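Local coordinates for hypothetical protein SA2161 (Staphylococcus aureus, PDB 1Y7R) that is of unknown function but probably acts as an acetyltransferase of the GNAT family, transferring an acetyl group from acetyl-CoA, at residues 19-24 against 68-73; 42-47 against 82-87. The protein carries 4 engineered substitutions. One frame throughout, in Å; residues are numbered along the deposited sequence. Where two conformers were deposited one is given.

Contact 1 of 2, residues 19-24 against 68-73; sequences INAGMS and DIAVLK. Engineered in segment 68-73: Leu-72 (natural residue Ser).
Ala-21 and Met-23 close over the strand of a GNAT fold, where the Schellman turn ending helix 11-20 meets the end of strand 63-71. In the tight part Ala-21 CB sits 3.2 Å from Val-71 O and 4.0 Å from Ala-70 CB. Met-23, a selenomethionine, points at the strand beside it, and its SE rests 3.7 Å from Ala-70 CB, so the Ala-70 methyl touches two side chains of the turn. The Met-23 chain is extended at chi2 and bends at chi3 (61°), which turns CE along the strand toward Asp-68. The Asp-68 carboxylate is held from outside, by salt bridges to Arg-18 and Arg-55. The engineered Leu-72 is buried; it turns CD2 to within 3.4 Å of Asn-20 CB and also packs on Leu-17 and Ile-51. Gly-22 takes the positive phi of the turn, and its N bonds back to Ile-19 O.

The solvent side is looser. There Lys-73 bends at chi2 (44°) and lays its CD 3.6 Å from Ala-21 O, and its amine bonds weakly to Gln-76. Asn-20 ND2 turns back to Ala-16 O. One polar bond ties the segments: Lys-73 N donates to Asn-20 O at 2.9 Å, nearly straight at 170°.

Contact 2 of 2, residues 42-47 against 82-87; sequences VTLYDK and SLIMEH. With PO4 (phosphate ion), chain C.
Val-42 and Leu-44, two residues apart on strand 40-46, both point at helix 80-95 and meet Ile-84. Val-42 CG1 lies 3.6 Å from Ile-84 CG2. Leu-44 CD1 lies 3.7 Å from Ile-84 CG1, so the two branches of Ile-84 each have their own partner on the strand. Its chi1 of -73° sets CG2 anti to the backbone N and CG1 anti to the carbonyl carbon. The other methyl of Leu-44, CD2, meets Leu-83 CD2 at 3.8 Å. The other methyl of Val-42, CG2, approaches His-87 CB at 4.0 Å. No hydrogen bond crosses this apolar face.

The next shell places the strand and covers its side chains. The backbone of Val-42 bonds to Gly-54, and that of Leu-44 to Ile-51 and Gly-52, all on strand 49-58. Val-4 of the edge strand 3-5 touches Val-42, Leu-44 and His-87. His-87 ND1 is hydrogen-bonded to Tyr-6 OH. Ser-82, just before Leu-83, holds a phosphate ion, probably from the crystallisation liquor, through Ser-82 N (to O3, 3.1 Å) and Ser-82 OG (to O2, 2.8 Å).

The axes of segments 42-46 and 82-87 approach to 8.8 Å, with their N-to-C directions 145° apart, nearer antiparallel than parallel. This is a helix packed on the central sheet of a GNAT fold. The phosphate near its start is consistent with the pyrophosphate-binding site for acetyl-CoA in this family.

The two contacts use opposite faces of the mixed sheet at strand 63-71, which leads in the chain to helix 80-95. Ala-70 meets segment 19-24, whereas Ile-69 and Val-71 point away from it and touch the helix. Contact 1 is partly buried: Val-71 O meets the buried Ala-21, while the lysine chain lies toward solvent. Contact 2 is buried and met by apolar atoms, with no hydrogen bond across it; polar groups such as His-87 ND1 and Ser-82 find partners outside the strand-helix interface. The contacts also touch each other, Ile-84 CD1 lying 3.6 Å from Val-71 CG2. Helix 80-95 thus packs against side chains of strands 40-46 and 63-71 alike.

Contact 1 of 2, residues 19-24 against 68-73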
# COMPACT_ATOMS: atom_id res chain seq x y z
N ILE A 19 -8.89 -17.87 3.20
CA ILE A 19 -9.99 -18.39 4.03
C ILE A 19 -9.49 -19.20 5.23
O ILE A 19 -9.96 -19.04 6.40
CB ILE A 19 -10.96 -19.20 3.13
CG1 ILE A 19 -11.75 -18.19 2.29
CG2 ILE A 19 -11.90 -20.09 3.97
CD1 ILE A 19 -12.36 -18.81 1.05
N ASN A 20 -8.53 -20.06 4.97
CA ASN A 20 -8.04 -20.94 6.02
C ASN A 20 -7.06 -20.30 6.98
O ASN A 20 -6.73 -20.91 8.00
CB ASN A 20 -7.51 -22.21 5.42
CG ASN A 20 -8.63 -23.10 4.96
OD1 ASN A 20 -9.27 -23.74 5.79
ND2 ASN A 20 -8.94 -23.06 3.69
N ALA A 21 -6.64 -19.08 6.66
CA ALA A 21 -5.93 -18.23 7.61
C ALA A 21 -6.89 -17.37 8.44
O ALA A 21 -6.44 -16.61 9.30
CB ALA A 21 -4.92 -17.33 6.88
N GLY A 22 -8.20 -17.49 8.21
CA GLY A 22 -9.20 -16.73 8.97
C GLY A 22 -9.33 -15.31 8.47
O GLY A 22 -9.72 -14.42 9.23
N MSE A 23 -8.99 -15.08 7.20
CA MSE A 23 -9.11 -13.74 6.62
C MSE A 23 -10.29 -13.65 5.69
O MSE A 23 -10.81 -14.67 5.26
CB MSE A 23 -7.85 -13.37 5.86
CG MSE A 23 -6.63 -13.32 6.77
SE MSE A 23 -4.96 -13.40 5.78
CE MSE A 23 -5.08 -11.81 4.72
N SER A 24 -10.70 -12.42 5.37
CA SER A 24 -11.85 -12.26 4.48
C SER A 24 -11.54 -12.82 3.10
O SER A 24 -10.39 -12.75 2.64
CB SER A 24 -12.27 -10.80 4.38
OG SER A 24 -11.21 -10.05 3.82
N ASP A 68 -1.45 -9.33 2.51
CA ASP A 68 -1.72 -10.77 2.35
C ASP A 68 -0.76 -11.66 3.12
O ASP A 68 -0.33 -12.71 2.63
CB ASP A 68 -1.68 -11.16 0.86
CG ASP A 68 -2.94 -10.76 0.14
OD1 ASP A 68 -4.01 -10.76 0.79
OD2 ASP A 68 -2.90 -10.41 -1.04
N ILE A 69 -0.42 -11.26 4.36
CA ILE A 69 0.37 -12.15 5.22
C ILE A 69 -0.60 -13.19 5.77
O ILE A 69 -1.37 -12.91 6.71
CB ILE A 69 1.07 -11.38 6.36
CG1 ILE A 69 1.94 -10.27 5.75
CG2 ILE A 69 1.93 -12.34 7.24
CD1 ILE A 69 3.05 -10.76 4.91
N ALA A 70 -0.56 -14.39 5.20
CA ALA A 70 -1.58 -15.39 5.48
C ALA A 70 -0.88 -16.68 5.82
O ALA A 70 -0.13 -17.20 4.98
CB ALA A 70 -2.46 -15.61 4.26
N VAL A 71 -1.15 -17.22 7.00
CA VAL A 71 -0.60 -18.53 7.39
C VAL A 71 -1.81 -19.37 7.82
O VAL A 71 -2.64 -18.88 8.59
CB VAL A 71 0.42 -18.37 8.57
CG1 VAL A 71 0.79 -19.72 9.19
CG2 VAL A 71 1.68 -17.53 8.12
N LEU A 72 -1.93 -20.61 7.35
CA LEU A 72 -3.01 -21.49 7.81
C LEU A 72 -3.19 -21.45 9.31
O LEU A 72 -2.20 -21.50 10.08
CB LEU A 72 -2.75 -22.93 7.40
CG LEU A 72 -2.78 -23.20 5.91
CD1 LEU A 72 -2.37 -24.66 5.69
CD2 LEU A 72 -4.20 -22.95 5.39
N LYS A 73 -4.45 -21.38 9.75
CA LYS A 73 -4.73 -21.39 11.18
C LYS A 73 -4.00 -22.57 11.86
O LYS A 73 -3.37 -22.39 12.90
CB LYS A 73 -6.22 -21.47 11.41
CG LYS A 73 -6.81 -20.38 12.30
CD LYS A 73 -6.31 -18.96 12.02
CE LYS A 73 -6.72 -18.00 13.18
NZ LYS A 73 -5.94 -16.70 13.22

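Contact 2 of 2, residues 42-47 against 82-87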
# COMPACT_ATOMS: atom_id res chain seq x y z
N VAL A 42 6.11 -14.36 -1.61
CA VAL A 42 6.76 -15.56 -1.03
C VAL A 42 5.68 -16.54 -0.63
O VAL A 42 4.64 -16.15 -0.09
CB VAL A 42 7.54 -15.24 0.35
CG1 VAL A 42 6.74 -14.43 1.37
CG2 VAL A 42 8.16 -16.54 0.97
N THR A 43 5.91 -17.81 -0.91
CA THR A 43 4.99 -18.89 -0.57
C THR A 43 5.76 -20.02 0.10
O THR A 43 6.93 -20.28 -0.23
CB THR A 43 4.22 -19.43 -1.80
OG1 THR A 43 5.11 -19.53 -2.93
CG2 THR A 43 3.02 -18.47 -2.16
N LEU A 44 5.11 -20.64 1.09
CA LEU A 44 5.67 -21.75 1.87
C LEU A 44 4.80 -22.97 1.65
O LEU A 44 3.57 -22.90 1.76
CB LEU A 44 5.64 -21.42 3.36
CG LEU A 44 6.35 -20.13 3.79
CD1 LEU A 44 6.19 -20.01 5.29
CD2 LEU A 44 7.81 -20.08 3.45
N TYR A 45 5.45 -24.09 1.40
CA TYR A 45 4.74 -25.33 1.15
C TYR A 45 5.23 -26.43 2.11
O TYR A 45 6.45 -26.57 2.33
CB TYR A 45 4.95 -25.81 -0.28
CG TYR A 45 4.33 -24.97 -1.36
CD1 TYR A 45 3.03 -25.22 -1.78
CD2 TYR A 45 5.05 -23.97 -1.99
CE1 TYR A 45 2.44 -24.47 -2.78
CE2 TYR A 45 4.46 -23.20 -3.02
CZ TYR A 45 3.16 -23.47 -3.41
OH TYR A 45 2.57 -22.70 -4.41
N ASP A 46 4.28 -27.19 2.65
CA ASP A 46 4.57 -28.35 3.47
C ASP A 46 4.20 -29.51 2.56
O ASP A 46 3.01 -29.72 2.30
CB ASP A 46 3.70 -28.38 4.75
CG ASP A 46 3.98 -29.59 5.62
OD1 ASP A 46 4.80 -30.43 5.21
OD2 ASP A 46 3.38 -29.74 6.73
N LYS A 47 5.24 -30.21 2.07
CA LYS A 47 5.10 -31.22 1.02
C LYS A 47 4.39 -30.54 -0.17
O LYS A 47 4.93 -29.58 -0.71
CB LYS A 47 4.43 -32.50 1.55
CG LYS A 47 5.34 -33.19 2.59
CD LYS A 47 4.72 -34.46 3.15
CE LYS A 47 4.81 -34.46 4.68
NZ LYS A 47 4.32 -35.74 5.28
N SER A 82 6.91 -15.45 10.69
CA SER A 82 8.23 -14.85 10.78
C SER A 82 9.05 -15.23 9.57
O SER A 82 9.76 -14.40 9.03
CB SER A 82 8.97 -15.27 12.06
OG SER A 82 8.64 -14.40 13.14
N LEU A 83 8.94 -16.49 9.13
CA LEU A 83 9.66 -16.93 7.93
C LEU A 83 9.27 -16.10 6.68
O LEU A 83 10.14 -15.60 5.93
CB LEU A 83 9.44 -18.44 7.73
CG LEU A 83 10.30 -19.04 6.58
CD1 LEU A 83 11.80 -18.81 6.77
CD2 LEU A 83 10.03 -20.50 6.52
N ILE A 84 7.97 -15.92 6.49
CA ILE A 84 7.43 -15.05 5.43
C ILE A 84 8.03 -13.63 5.53
O ILE A 84 8.58 -13.09 4.55
CB ILE A 84 5.90 -15.05 5.50
CG1 ILE A 84 5.38 -16.40 4.99
CG2 ILE A 84 5.31 -13.88 4.68
CD1 ILE A 84 3.96 -16.75 5.41
N MSE A 85 7.99 -13.07 6.72
CA MSE A 85 8.48 -11.70 6.92
C MSE A 85 9.98 -11.61 6.67
O MSE A 85 10.42 -10.62 6.11
CB MSE A 85 8.14 -11.19 8.33
CG MSE A 85 6.69 -10.80 8.54
SE MSE A 85 6.13 -9.33 7.30
CE MSE A 85 7.23 -7.89 8.05
N GLU A 86 10.77 -12.62 7.06
CA GLU A 86 12.20 -12.60 6.79
C GLU A 86 12.45 -12.49 5.28
O GLU A 86 13.29 -11.72 4.83
CB GLU A 86 12.89 -13.86 7.36
CG GLU A 86 13.00 -13.85 8.89
CD GLU A 86 14.11 -12.90 9.40
OE1 GLU A 86 14.56 -12.01 8.64
OE2 GLU A 86 14.55 -13.06 10.57
N HIS A 87 11.70 -13.25 4.49
CA HIS A 87 11.88 -13.18 3.02
C HIS A 87 11.39 -11.85 2.43
O HIS A 87 12.07 -11.24 1.58
CB HIS A 87 11.26 -14.41 2.37
CG HIS A 87 12.06 -15.65 2.60
ND1 HIS A 87 13.07 -16.04 1.74
CD2 HIS A 87 12.08 -16.53 3.63
CE1 HIS A 87 13.63 -17.15 2.20
NE2 HIS A 87 13.05 -17.46 3.35
P PO4 C . 5.64 -16.21 14.61
O1 PO4 C . 4.58 -15.11 14.63
O2 PO4 C . 7.00 -15.69 14.99
O3 PO4 C . 5.65 -16.72 13.18
O4 PO4 C . 5.28 -17.40 15.48